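Short-chain-enoyl-CoA hydratase (Clostridium acetobutylicum, PDB 5Z7R) catalyses the reversible hydration of crotonyl-CoA and other short-chain enoyl-CoA thioesters, accepting hexenoyl-CoA but no longer analogues, as part of butanoate metabolism. Local coordinates at residues V17-P22 against K34-V39; Y38-I43 against N87-R92; L93-K98 against A213-M218; C119-A124 against K193-K198. All blocks are in the same frame, centred on the assembly; numbering follows the deposited sequence.

Interaction 1 of 4, residues V17-P22 against K34-V39; sequences VTINRP and KEMDYV
Met36 and Val17 lose the most surface in this contact, and between them they illustrate how a flexible side chain bridges a helix and a strand. Met36 leaves its helix with CG anti to the backbone N (chi1 -166°), then folds back at the next two bonds, which carries SD and CE over to the strand. CE lands beside Ile19, 3.5 Å from its CG1 and 3.7 Å from its CD1, a tight fit in which the two side chains cross at about a right angle. SD lies more loosely against CG1 of Val17, at 4.2 Å. Val17 also meets Val39 tip to tip, its CG1 3.9 Å from Val39 CG2, although the exact turn of the Val39 methyls is doubtful. All four side chains are buried and apolar. Strand 17-19 and helix 34-39 run almost exactly antiparallel (178°), with the axes of these short segments 10.8 Å apart at their closest, the geometry of a beta-alpha-beta crossover, here strand 14-19, helix 30-45 and strand 51-56 of the crotonase fold.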
loop_
_atom_site.group_PDB
_atom_site.type_symbol
_atom_site.label_atom_id
_atom_site.label_comp_id
_atom_site.label_asym_id
_atom_site.label_seq_id
_atom_site.Cartn_x
_atom_site.Cartn_y
_atom_site.Cartn_z
ATOM N N VAL A 17 -10.363 3.044 -32.943
ATOM C CA VAL A 17 -11.629 2.630 -32.421
ATOM C C VAL A 17 -12.367 3.911 -32.289
ATOM O O VAL A 17 -11.844 4.869 -31.730
ATOM C CB VAL A 17 -11.458 1.936 -31.064
ATOM C CG1 VAL A 17 -12.793 1.561 -30.446
ATOM C CG2 VAL A 17 -10.604 0.689 -31.210
ATOM N N THR A 18 -13.572 3.948 -32.820
ATOM C CA THR A 18 -14.335 5.184 -32.853
ATOM C C THR A 18 -15.677 4.890 -32.298
ATOM O O THR A 18 -16.386 4.026 -32.821
ATOM C CB THR A 18 -14.541 5.734 -34.294
ATOM O OG1 THR A 18 -13.276 5.941 -34.951
ATOM C CG2 THR A 18 -15.271 7.002 -34.249
ATOM N N ILE A 19 -16.053 5.594 -31.253
ATOM C CA ILE A 19 -17.411 5.471 -30.771
ATOM C C ILE A 19 -18.271 6.354 -31.648
ATOM O O ILE A 19 -17.961 7.529 -31.846
ATOM C CB ILE A 19 -17.554 5.866 -29.308
ATOM C CG1 ILE A 19 -16.905 4.783 -28.446
ATOM C CG2 ILE A 19 -19.030 6.022 -28.959
ATOM C CD1 ILE A 19 -16.289 5.310 -27.182
ATOM N N ASN A 20 -19.363 5.767 -32.140
ATOM C CA ASN A 20 -20.157 6.346 -33.210
ATOM C C ASN A 20 -21.650 6.309 -32.898
ATOM O O ASN A 20 -22.354 5.451 -33.402
ATOM C CB ASN A 20 -19.825 5.583 -34.495
ATOM C CG ASN A 20 -20.578 6.093 -35.715
ATOM O OD1 ASN A 20 -21.129 7.205 -35.738
ATOM N ND2 ASN A 20 -20.604 5.265 -36.746
ATOM N N ARG A 21 -22.109 7.212 -32.032
ATOM C CA ARG A 21 -23.547 7.465 -31.823
ATOM C C ARG A 21 -23.796 8.949 -32.014
ATOM O O ARG A 21 -24.120 9.652 -31.054
ATOM C CB ARG A 21 -24.039 7.015 -30.451
ATOM C CG ARG A 21 -24.081 5.498 -30.248
ATOM C CD ARG A 21 -24.565 5.168 -28.832
ATOM N NE ARG A 21 -25.911 5.690 -28.520
ATOM C CZ ARG A 21 -26.372 5.982 -27.295
ATOM N NH1 ARG A 21 -25.595 5.847 -26.221
ATOM N NH2 ARG A 21 -27.620 6.432 -27.134
ATOM N N PRO A 22 -23.678 9.413 -33.281
ATOM C CA PRO A 22 -23.650 10.825 -33.679
ATOM C C PRO A 22 -24.778 11.620 -33.085
ATOM O O PRO A 22 -24.551 12.724 -32.590
ATOM C CB PRO A 22 -23.804 10.767 -35.203
ATOM C CG PRO A 22 -23.196 9.461 -35.583
ATOM C CD PRO A 22 -23.596 8.528 -34.466
ATOM N N LYS A 34 -20.631 -2.868 -23.701
ATOM C CA LYS A 34 -20.528 -4.270 -24.094
ATOM C C LYS A 34 -19.717 -4.433 -25.381
ATOM O O LYS A 34 -18.782 -5.229 -25.443
ATOM C CB LYS A 34 -21.931 -4.867 -24.242
ATOM C CG LYS A 34 -22.618 -5.186 -22.909
ATOM C CD LYS A 34 -22.950 -6.668 -22.760
ATOM C CE LYS A 34 -24.119 -7.071 -23.666
ATOM N NZ LYS A 34 -24.182 -8.543 -23.918
ATOM N N GLU A 35 -20.062 -3.653 -26.401
ATOM C CA GLU A 35 -19.314 -3.681 -27.656
ATOM C C GLU A 35 -17.836 -3.267 -27.455
ATOM O O GLU A 35 -16.925 -3.807 -28.101
ATOM C CB GLU A 35 -20.012 -2.776 -28.683
ATOM C CG GLU A 35 -21.395 -3.272 -29.120
ATOM C CD GLU A 35 -22.126 -2.341 -30.087
ATOM O OE1 GLU A 35 -21.523 -1.896 -31.101
ATOM O OE2 GLU A 35 -23.325 -2.078 -29.839
ATOM N N MET A 36 -17.597 -2.329 -26.536
ATOM C CA MET A 36 -16.239 -1.833 -26.273
ATOM C C MET A 36 -15.387 -2.973 -25.746
ATOM O O MET A 36 -14.256 -3.217 -26.207
ATOM C CB MET A 36 -16.301 -0.700 -25.268
ATOM C CG MET A 36 -15.033 0.130 -25.143
ATOM S SD MET A 36 -14.451 0.907 -26.666
ATOM C CE MET A 36 -15.968 1.673 -27.167
ATOM N N ASP A 37 -15.974 -3.712 -24.821
ATOM C CA ASP A 37 -15.309 -4.860 -24.218
ATOM C C ASP A 37 -14.995 -5.916 -25.269
ATOM O O ASP A 37 -13.886 -6.506 -25.308
ATOM C CB ASP A 37 -16.198 -5.430 -23.111
ATOM C CG ASP A 37 -15.472 -6.439 -22.243
ATOM O OD1 ASP A 37 -14.353 -6.158 -21.776
ATOM O OD2 ASP A 37 -16.009 -7.536 -22.054
ATOM N N TYR A 38 -15.952 -6.116 -26.168
ATOM C CA TYR A 38 -15.745 -7.022 -27.269
ATOM C C TYR A 38 -14.589 -6.521 -28.158
ATOM O O TYR A 38 -13.683 -7.323 -28.533
ATOM C CB TYR A 38 -17.059 -7.257 -28.047
ATOM C CG TYR A 38 -16.840 -7.983 -29.355
ATOM C CD1 TYR A 38 -16.559 -7.258 -30.520
ATOM C CD2 TYR A 38 -16.873 -9.384 -29.434
ATOM C CE1 TYR A 38 -16.323 -7.894 -31.723
ATOM C CE2 TYR A 38 -16.629 -10.033 -30.644
ATOM C CZ TYR A 38 -16.360 -9.273 -31.790
ATOM O OH TYR A 38 -16.117 -9.850 -33.022
ATOM N N VAL A 39 -14.569 -5.218 -28.484
ATOM C CA VAL A 39 -13.521 -4.768 -29.422
ATOM C C VAL A 39 -12.206 -4.790 -28.696
ATOM O O VAL A 39 -11.188 -5.160 -29.297
ATOM C CB VAL A 39 -13.778 -3.438 -30.232
ATOM C CG1 VAL A 39 -15.223 -2.956 -30.150
ATOM C CG2 VAL A 39 -12.801 -2.311 -29.904
#

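Interaction 2 of 4, residues Y38-I43 against N87-R92; sequences YVIGEI and NKVFRR
The guanidinium group of Arg92, brought up against Gly41, is gripped by two acids of the helix it approaches: NH1 forms a salt bridge with Asp37 and NH2 another with Glu44. Acids on separate nitrogens would limit its rotation, although the Asp37 bond is modelled too short to rely on its length. Gly41 has no side chain to fend it off, so Arg92 NH2 comes within 3.3 Å of Gly41 CA, and Gly41 N sits 3.9 Å above the guanidinium plane, offset toward its rim. Arg92 gets this far because its chain is fully extended, CG anti to the backbone N (chi1 -171°) and every later bond straight up to NE. The aliphatic part runs alongside Ile40 in the opposite sense, with Ile40 CG2 3.9 Å from Arg92 CG and 4.0 Å from Arg92 CD. In the crotonase fold, helices 30-45 and 76-95 both connect parallel strands of the larger sheet, and here they lie side by side, crossing at 25° with short-segment axes 10.5 Å apart. Deeper in the interface the other branch of Ile40 ends in CD1, 4.1 Å from Val89 CG1 and about as near to the backbone O of Val89. Beyond the contact, Phe90 packs on Glu114, the probable catalytic nucleophile, and meets Phe143 edge-to-face, while Arg91 forms a salt bridge with Asp223 of the second subunit.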
loop_
_atom_site.group_PDB
_atom_site.type_symbol
_atom_site.label_atom_id
_atom_site.label_comp_id
_atom_site.label_asym_id
_atom_site.label_seq_id
_atom_site.Cartn_x
_atom_site.Cartn_y
_atom_site.Cartn_z
ATOM N N TYR A 38 -15.952 -6.116 -26.168
ATOM C CA TYR A 38 -15.745 -7.022 -27.269
ATOM C C TYR A 38 -14.589 -6.521 -28.158
ATOM O O TYR A 38 -13.683 -7.323 -28.533
ATOM C CB TYR A 38 -17.059 -7.257 -28.047
ATOM C CG TYR A 38 -16.840 -7.983 -29.355
ATOM C CD1 TYR A 38 -16.559 -7.258 -30.520
ATOM C CD2 TYR A 38 -16.873 -9.384 -29.434
ATOM C CE1 TYR A 38 -16.323 -7.894 -31.723
ATOM C CE2 TYR A 38 -16.629 -10.033 -30.644
ATOM C CZ TYR A 38 -16.360 -9.273 -31.790
ATOM O OH TYR A 38 -16.117 -9.850 -33.022
ATOM N N VAL A 39 -14.569 -5.218 -28.484
ATOM C CA VAL A 39 -13.521 -4.768 -29.422
ATOM C C VAL A 39 -12.206 -4.790 -28.696
ATOM O O VAL A 39 -11.188 -5.160 -29.297
ATOM C CB VAL A 39 -13.778 -3.438 -30.232
ATOM C CG1 VAL A 39 -15.223 -2.956 -30.150
ATOM C CG2 VAL A 39 -12.801 -2.311 -29.904
ATOM N N ILE A 40 -12.217 -4.451 -27.401
ATOM C CA ILE A 40 -10.977 -4.535 -26.647
ATOM C C ILE A 40 -10.467 -5.963 -26.728
ATOM O O ILE A 40 -9.304 -6.183 -27.094
ATOM C CB ILE A 40 -11.118 -4.101 -25.174
ATOM C CG1 ILE A 40 -11.420 -2.604 -25.080
ATOM C CG2 ILE A 40 -9.831 -4.410 -24.405
ATOM C CD1 ILE A 40 -12.231 -2.209 -23.873
ATOM N N GLY A 41 -11.335 -6.937 -26.458
ATOM C CA GLY A 41 -10.920 -8.345 -26.534
ATOM C C GLY A 41 -10.444 -8.736 -27.922
ATOM O O GLY A 41 -9.479 -9.532 -28.092
ATOM N N GLU A 42 -11.121 -8.183 -28.921
ATOM C CA GLU A 42 -10.675 -8.324 -30.315
ATOM C C GLU A 42 -9.273 -7.741 -30.519
ATOM O O GLU A 42 -8.430 -8.379 -31.128
ATOM C CB GLU A 42 -11.683 -7.642 -31.255
ATOM C CG GLU A 42 -11.829 -8.262 -32.635
ATOM C CD GLU A 42 -12.418 -9.664 -32.642
ATOM O OE1 GLU A 42 -13.240 -9.991 -31.757
ATOM O OE2 GLU A 42 -12.042 -10.428 -33.563
ATOM N N ILE A 43 -8.988 -6.551 -29.989
ATOM C CA ILE A 43 -7.626 -5.997 -30.153
ATOM C C ILE A 43 -6.624 -6.818 -29.353
ATOM O O ILE A 43 -5.484 -7.031 -29.788
ATOM C CB ILE A 43 -7.563 -4.523 -29.758
ATOM C CG1 ILE A 43 -8.352 -3.696 -30.773
ATOM C CG2 ILE A 43 -6.109 -4.036 -29.644
ATOM C CD1 ILE A 43 -9.011 -2.462 -30.195
ATOM N N ASN A 87 -16.523 0.181 -14.929
ATOM C CA ASN A 87 -15.132 0.096 -14.445
ATOM C C ASN A 87 -14.368 -1.134 -14.922
ATOM O O ASN A 87 -13.159 -1.075 -15.228
ATOM C CB ASN A 87 -15.117 0.143 -12.924
ATOM C CG ASN A 87 -15.016 1.538 -12.408
ATOM O OD1 ASN A 87 -14.022 2.209 -12.659
ATOM N ND2 ASN A 87 -16.028 1.994 -11.695
ATOM N N LYS A 88 -15.068 -2.254 -14.983
ATOM C CA LYS A 88 -14.422 -3.445 -15.474
ATOM C C LYS A 88 -14.022 -3.262 -16.953
ATOM O O LYS A 88 -12.955 -3.690 -17.367
ATOM C CB LYS A 88 -15.320 -4.668 -15.289
ATOM C CG LYS A 88 -14.603 -5.964 -15.612
ATOM C CD LYS A 88 -15.212 -7.179 -14.900
ATOM C CE LYS A 88 -16.613 -7.507 -15.394
ATOM N NZ LYS A 88 -16.713 -7.504 -16.888
ATOM N N VAL A 89 -14.884 -2.625 -17.738
ATOM C CA VAL A 89 -14.568 -2.377 -19.135
ATOM C C VAL A 89 -13.399 -1.382 -19.247
ATOM O O VAL A 89 -12.424 -1.622 -19.919
ATOM C CB VAL A 89 -15.779 -1.818 -19.921
ATOM C CG1 VAL A 89 -15.324 -1.417 -21.304
ATOM C CG2 VAL A 89 -16.898 -2.849 -20.014
ATOM N N PHE A 90 -13.519 -0.261 -18.567
ATOM C CA PHE A 90 -12.442 0.755 -18.562
ATOM C C PHE A 90 -11.092 0.287 -18.005
ATOM O O PHE A 90 -10.048 0.663 -18.513
ATOM C CB PHE A 90 -12.942 1.942 -17.780
ATOM C CG PHE A 90 -14.002 2.707 -18.490
ATOM C CD1 PHE A 90 -14.626 2.179 -19.629
ATOM C CD2 PHE A 90 -14.365 3.967 -18.050
ATOM C CE1 PHE A 90 -15.613 2.881 -20.275
ATOM C CE2 PHE A 90 -15.352 4.678 -18.703
ATOM C CZ PHE A 90 -15.984 4.132 -19.809
ATOM N N ARG A 91 -11.120 -0.556 -16.977
ATOM C CA ARG A 91 -9.899 -1.117 -16.407
ATOM C C ARG A 91 -9.217 -2.034 -17.387
ATOM O O ARG A 91 -7.977 -2.119 -17.401
ATOM C CB ARG A 91 -10.211 -1.896 -15.128
ATOM C CG ARG A 91 -9.005 -2.524 -14.484
ATOM C CD ARG A 91 -8.011 -1.431 -14.094
ATOM N NE ARG A 91 -7.049 -1.939 -13.131
ATOM C CZ ARG A 91 -5.760 -1.602 -13.070
ATOM N NH1 ARG A 91 -4.987 -2.173 -12.141
ATOM N NH2 ARG A 91 -5.237 -0.705 -13.890
ATOM N N ARG A 92 -10.008 -2.722 -18.216
ATOM C CA ARG A 92 -9.441 -3.643 -19.203
ATOM C C ARG A 92 -8.693 -2.862 -20.280
ATOM O O ARG A 92 -7.627 -3.293 -20.757
ATOM C CB ARG A 92 -10.541 -4.477 -19.854
ATOM C CG ARG A 92 -10.023 -5.611 -20.747
ATOM C CD ARG A 92 -11.210 -6.405 -21.258
ATOM N NE ARG A 92 -10.871 -7.542 -22.119
ATOM C CZ ARG A 92 -11.793 -8.365 -22.611
ATOM N NH1 ARG A 92 -13.074 -8.157 -22.332
ATOM N NH2 ARG A 92 -11.444 -9.366 -23.397
#

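Interaction 3 of 4, residues L93-K98 against A213-M218; sequences LELLEK and AINRGM
From CB, which heads for residues 93-98, Asn215 carries its amide to the end of helix 76-95. CG is turned away from its own carbonyl carbon and beside the backbone N (chi1 -83°), and the amide beyond it divides its work. ND2 donates a weak hydrogen bond to Glu94 O, 3.3 Å away and bent to 138° at the hydrogen. Asn215 ND2 also donates to a water, 2.8 Å away. That water donates in turn to Leu95 O at 3.2 Å, so one amide nitrogen serves two carbonyls of the last helical turn, just before Leu96 leaves helical geometry. OD1 takes a hydrogen bond from Lys159 of the third subunit. Alongside, Leu95 CD2 rests over one face of the Arg216 guanidinium, 3.7 Å from Arg216 CZ and offset toward the rim; Arg216 reaches it through bends midway along its chain. The lysine on OD1 would be expected to polarise the amide and make ND2 a better donor, coupling the helix end to the subunit interface.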
loop_
_atom_site.group_PDB
_atom_site.type_symbol
_atom_site.label_atom_id
_atom_site.label_comp_id
_atom_site.label_asym_id
_atom_site.label_seq_id
_atom_site.Cartn_x
_atom_site.Cartn_y
_atom_site.Cartn_z
ATOM N N LEU A 93 -9.267 -1.720 -20.643
ATOM C CA LEU A 93 -8.642 -0.791 -21.558
ATOM C C LEU A 93 -7.318 -0.237 -20.983
ATOM O O LEU A 93 -6.279 -0.185 -21.690
ATOM C CB LEU A 93 -9.602 0.355 -21.862
ATOM C CG LEU A 93 -9.169 1.302 -22.977
ATOM C CD1 LEU A 93 -9.261 0.623 -24.341
ATOM C CD2 LEU A 93 -10.036 2.540 -23.004
ATOM N N GLU A 94 -7.352 0.134 -19.700
ATOM C CA GLU A 94 -6.170 0.713 -19.028
ATOM C C GLU A 94 -5.042 -0.277 -19.021
ATOM O O GLU A 94 -3.889 0.095 -19.256
ATOM C CB GLU A 94 -6.552 1.121 -17.603
ATOM C CG GLU A 94 -5.476 1.758 -16.759
ATOM C CD GLU A 94 -6.088 2.329 -15.542
ATOM O OE1 GLU A 94 -6.187 3.557 -15.488
ATOM O OE2 GLU A 94 -6.591 1.553 -14.681
ATOM N N LEU A 95 -5.365 -1.560 -18.823
ATOM C CA LEU A 95 -4.325 -2.598 -18.694
ATOM C C LEU A 95 -3.941 -3.216 -20.016
ATOM O O LEU A 95 -2.915 -3.928 -20.103
ATOM C CB LEU A 95 -4.809 -3.718 -17.747
ATOM C CG LEU A 95 -4.886 -3.303 -16.282
ATOM C CD1 LEU A 95 -5.665 -4.306 -15.438
ATOM C CD2 LEU A 95 -3.459 -3.116 -15.736
ATOM N N LEU A 96 -4.782 -3.002 -21.033
ATOM C CA LEU A 96 -4.535 -3.552 -22.372
ATOM C C LEU A 96 -3.071 -3.466 -22.735
ATOM O O LEU A 96 -2.473 -2.395 -22.694
ATOM C CB LEU A 96 -5.365 -2.770 -23.404
ATOM C CG LEU A 96 -5.120 -3.068 -24.885
ATOM C CD1 LEU A 96 -5.199 -4.566 -25.127
ATOM C CD2 LEU A 96 -6.132 -2.324 -25.742
ATOM N N GLU A 97 -2.493 -4.576 -23.142
ATOM C CA GLU A 97 -1.068 -4.617 -23.405
ATOM C C GLU A 97 -0.575 -3.946 -24.704
ATOM O O GLU A 97 0.569 -4.055 -25.044
ATOM C CB GLU A 97 -0.590 -6.070 -23.313
ATOM C CG GLU A 97 -0.861 -6.684 -21.935
ATOM C CD GLU A 97 0.287 -7.544 -21.420
ATOM O OE1 GLU A 97 0.899 -7.178 -20.359
ATOM O OE2 GLU A 97 0.555 -8.584 -22.087
ATOM N N LYS A 98 -1.415 -3.217 -25.404
ATOM C CA LYS A 98 -0.934 -2.224 -26.365
ATOM C C LYS A 98 -1.286 -0.828 -25.841
ATOM O O LYS A 98 -2.307 -0.653 -25.210
ATOM C CB LYS A 98 -1.530 -2.399 -27.780
ATOM C CG LYS A 98 -2.364 -3.649 -28.068
ATOM C CD LYS A 98 -1.552 -4.918 -28.232
ATOM C CE LYS A 98 -2.447 -6.080 -28.661
ATOM N NZ LYS A 98 -1.692 -7.191 -29.316
ATOM N N ALA A 213 5.061 -2.379 -16.375
ATOM C CA ALA A 213 5.828 -1.880 -15.268
ATOM C C ALA A 213 5.295 -0.529 -14.768
ATOM O O ALA A 213 5.259 -0.281 -13.570
ATOM C CB ALA A 213 7.296 -1.812 -15.642
ATOM N N ILE A 214 4.836 0.330 -15.658
ATOM C CA ILE A 214 4.329 1.634 -15.244
ATOM C C ILE A 214 2.996 1.480 -14.526
ATOM O O ILE A 214 2.750 2.148 -13.523
ATOM C CB ILE A 214 4.171 2.593 -16.432
ATOM C CG1 ILE A 214 5.538 2.898 -17.021
ATOM C CG2 ILE A 214 3.484 3.879 -16.000
ATOM C CD1 ILE A 214 5.509 3.567 -18.395
ATOM N N ASN A 215 2.137 0.590 -15.020
ATOM C CA ASN A 215 0.832 0.383 -14.415
ATOM C C ASN A 215 0.967 -0.277 -13.073
ATOM O O ASN A 215 0.341 0.161 -12.116
ATOM C CB ASN A 215 -0.096 -0.488 -15.293
ATOM C CG ASN A 215 -0.792 0.319 -16.387
ATOM O OD1 ASN A 215 -1.098 1.522 -16.209
ATOM N ND2 ASN A 215 -1.102 -0.346 -17.504
ATOM N N ARG A 216 1.785 -1.313 -12.995
ATOM C CA ARG A 216 1.803 -2.144 -11.784
ATOM C C ARG A 216 2.724 -1.543 -10.704
ATOM O O ARG A 216 2.335 -1.432 -9.525
ATOM C CB ARG A 216 2.177 -3.592 -12.094
ATOM C CG ARG A 216 1.581 -4.124 -13.393
ATOM C CD ARG A 216 0.537 -5.218 -13.325
ATOM N NE ARG A 216 -0.794 -4.881 -12.877
ATOM C CZ ARG A 216 -1.936 -5.467 -13.250
ATOM N NH1 ARG A 216 -3.050 -5.095 -12.659
ATOM N NH2 ARG A 216 -2.016 -6.345 -14.222
ATOM N N GLY A 217 3.905 -1.118 -11.117
ATOM C CA GLY A 217 4.802 -0.373 -10.265
ATOM C C GLY A 217 4.198 0.864 -9.636
ATOM O O GLY A 217 4.510 1.203 -8.503
ATOM N N MET A 218 3.277 1.516 -10.320
ATOM C CA MET A 218 2.686 2.734 -9.790
ATOM C C MET A 218 1.738 2.497 -8.576
ATOM O O MET A 218 1.293 3.464 -7.877
ATOM C CB MET A 218 1.963 3.410 -10.924
ATOM C CG MET A 218 1.732 4.866 -10.707
ATOM S SD MET A 218 3.228 5.885 -10.750
ATOM C CE MET A 218 2.321 7.416 -10.564
HETATM O O HOH W 1 -0.603 -3.013 -18.044
#

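Interaction 4 of 4, residues C119-A124 against K193-K198; sequences CDIRIA and KEIANK
Ile195 of helix 188-201 faces two isoleucines of the strand it packs against, and the three side chains differ in how well their conformations are settled. In Ile195 the CG2 methyl is anti to the backbone N while CG1 lies beside that nitrogen (chi1 -67°), which turns CG2 toward Ile121 and the CG1-CD1 branch toward Ile123. Ile121, itself staggered, directs CD1 at the helix, where it meets Ile195 CG2 at a loose 4.5 Å. The longer branch of Ile195 ends in CD1, which approaches Ile123 CD1 tip to tip, but too closely to be trusted; Ile123 is caught away from a staggered arrangement (chi1 -115°) and its exact end is doubtful. Strand 121-125 is one of the parallel strands of the larger crotonase sheet, and helix 188-201 packs against it and the neighbouring strand 100-104, where Ile195 also touches Ile101. Ile121 and Ile123 point at the helix, while Arg122 between them bends back on its own segment: Arg122 NH1 donates to Cys119 O at 2.8 Å, 46° above the carbonyl plane, with the oxygen near the guanidinium plane. NH1 also bonds Ala116 O, and NE bonds Leu178 O. Gln160 of the third subunit packs on both Ile121 and Ile123.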
loop_
_atom_site.group_PDB
_atom_site.type_symbol
_atom_site.label_atom_id
_atom_site.label_comp_id
_atom_site.label_asym_id
_atom_site.label_seq_id
_atom_site.Cartn_x
_atom_site.Cartn_y
_atom_site.Cartn_z
ATOM N N CYS A 119 -7.275 5.611 -20.895
ATOM C CA CYS A 119 -6.201 5.355 -21.879
ATOM C C CYS A 119 -4.815 5.791 -21.380
ATOM O O CYS A 119 -4.679 6.560 -20.427
ATOM C CB CYS A 119 -6.491 6.101 -23.180
ATOM S SG CYS A 119 -8.155 5.860 -23.835
ATOM N N ASP A 120 -3.790 5.285 -22.030
ATOM C CA ASP A 120 -2.428 5.653 -21.724
ATOM C C ASP A 120 -2.095 7.172 -21.879
ATOM O O ASP A 120 -1.550 7.782 -20.960
ATOM C CB ASP A 120 -1.504 4.815 -22.596
ATOM C CG ASP A 120 -1.580 3.348 -22.258
ATOM O OD1 ASP A 120 -1.180 3.007 -21.136
ATOM O OD2 ASP A 120 -2.029 2.538 -23.098
ATOM N N ILE A 121 -2.449 7.749 -23.041
ATOM C CA ILE A 121 -2.104 9.098 -23.457
ATOM C C ILE A 121 -3.360 9.832 -23.914
ATOM O O ILE A 121 -4.147 9.306 -24.701
ATOM C CB ILE A 121 -1.103 9.020 -24.616
ATOM C CG1 ILE A 121 0.232 8.487 -24.109
ATOM C CG2 ILE A 121 -0.868 10.377 -25.256
ATOM C CD1 ILE A 121 1.052 7.789 -25.167
ATOM N N ARG A 122 -3.568 11.036 -23.421
ATOM C CA ARG A 122 -4.671 11.852 -23.879
ATOM C C ARG A 122 -4.107 13.036 -24.660
ATOM O O ARG A 122 -3.077 13.649 -24.296
ATOM C CB ARG A 122 -5.480 12.405 -22.713
ATOM C CG ARG A 122 -6.422 11.398 -22.070
ATOM C CD ARG A 122 -6.687 11.619 -20.569
ATOM N NE ARG A 122 -5.484 11.528 -19.749
ATOM C CZ ARG A 122 -4.755 10.440 -19.590
ATOM N NH1 ARG A 122 -5.082 9.295 -20.192
ATOM N NH2 ARG A 122 -3.677 10.488 -18.825
ATOM N N ILE A 123 -4.835 13.366 -25.716
ATOM C CA ILE A 123 -4.515 14.438 -26.614
ATOM C C ILE A 123 -5.870 14.992 -27.010
ATOM O O ILE A 123 -6.848 14.260 -27.058
ATOM C CB ILE A 123 -3.647 13.841 -27.743
ATOM C CG1 ILE A 123 -2.260 14.456 -27.689
ATOM C CG2 ILE A 123 -4.267 13.882 -29.130
ATOM C CD1 ILE A 123 -1.185 13.406 -27.529
ATOM N N ALA A 124 -5.966 16.287 -27.200
ATOM C CA ALA A 124 -7.271 16.890 -27.391
ATOM C C ALA A 124 -7.222 17.895 -28.513
ATOM O O ALA A 124 -6.129 18.362 -28.866
ATOM C CB ALA A 124 -7.726 17.567 -26.126
ATOM N N LYS A 193 -1.849 9.743 -34.831
ATOM C CA LYS A 193 -1.260 8.734 -35.704
ATOM C C LYS A 193 0.219 8.843 -35.715
ATOM O O LYS A 193 0.900 7.827 -35.803
ATOM C CB LYS A 193 -1.807 8.782 -37.149
ATOM C CG LYS A 193 -3.252 8.305 -37.287
ATOM C CD LYS A 193 -3.699 7.957 -38.704
ATOM C CE LYS A 193 -5.065 8.575 -39.035
ATOM N NZ LYS A 193 -6.020 7.620 -39.663
ATOM N N GLU A 194 0.751 10.059 -35.611
ATOM C CA GLU A 194 2.203 10.166 -35.556
ATOM C C GLU A 194 2.723 9.715 -34.192
ATOM O O GLU A 194 3.748 9.024 -34.120
ATOM C CB GLU A 194 2.721 11.545 -36.015
ATOM C CG GLU A 194 2.526 12.728 -35.083
ATOM C CD GLU A 194 2.379 14.078 -35.811
ATOM O OE1 GLU A 194 2.736 15.122 -35.201
ATOM O OE2 GLU A 194 1.875 14.110 -36.971
ATOM N N ILE A 195 1.991 10.004 -33.114
ATOM C CA ILE A 195 2.344 9.376 -31.821
ATOM C C ILE A 195 2.261 7.843 -31.939
ATOM O O ILE A 195 3.213 7.154 -31.666
ATOM C CB ILE A 195 1.487 9.896 -30.657
ATOM C CG1 ILE A 195 1.809 11.361 -30.408
ATOM C CG2 ILE A 195 1.740 9.067 -29.388
ATOM C CD1 ILE A 195 0.725 12.117 -29.669
ATOM N N ALA A 196 1.140 7.326 -32.411
ATOM C CA ALA A 196 0.975 5.880 -32.565
ATOM C C ALA A 196 2.073 5.273 -33.399
ATOM O O ALA A 196 2.590 4.195 -33.083
ATOM C CB ALA A 196 -0.364 5.584 -33.187
ATOM N N ASN A 197 2.461 5.999 -34.452
ATOM C CA ASN A 197 3.427 5.479 -35.412
ATOM C C ASN A 197 4.826 5.382 -34.837
ATOM O O ASN A 197 5.497 4.387 -35.046
ATOM C CB ASN A 197 3.371 6.274 -36.736
ATOM C CG ASN A 197 2.056 6.035 -37.481
ATOM O OD1 ASN A 197 1.596 4.892 -37.598
ATOM N ND2 ASN A 197 1.430 7.108 -37.960
ATOM N N LYS A 198 5.254 6.400 -34.094
ATOM C CA LYS A 198 6.512 6.296 -33.349
ATOM C C LYS A 198 6.427 5.098 -32.432
ATOM O O LYS A 198 7.318 4.259 -32.443
ATOM C CB LYS A 198 6.844 7.552 -32.516
ATOM C CG LYS A 198 6.635 8.854 -33.257
ATOM C CD LYS A 198 7.340 10.034 -32.614
ATOM C CE LYS A 198 7.058 11.354 -33.360
ATOM N NZ LYS A 198 5.816 12.061 -32.897
#

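The four contacts show chemistry following depth. Interactions 1 and 4 are buried and apolar, each laying a helix on the same larger sheet, with centres 18 Å apart and no touch between them. Interactions 2 and 3 are only partly buried and bring in arginines, amides or water. Helix 30-45 serves interactions 1 and 2, which share Tyr38 and Val39: one side meets the sheet, another helix 76-95, where an arginine joins apolar contacts. That second helix continues into interaction 3, where Leu93 packs on Ile40 of interaction 2 and on Cys119 of interaction 4. Interactions 3 and 4 both touch the third subunit, whose Lys159 reaches Asn215 and Asp120; interaction 1 touches no other chain.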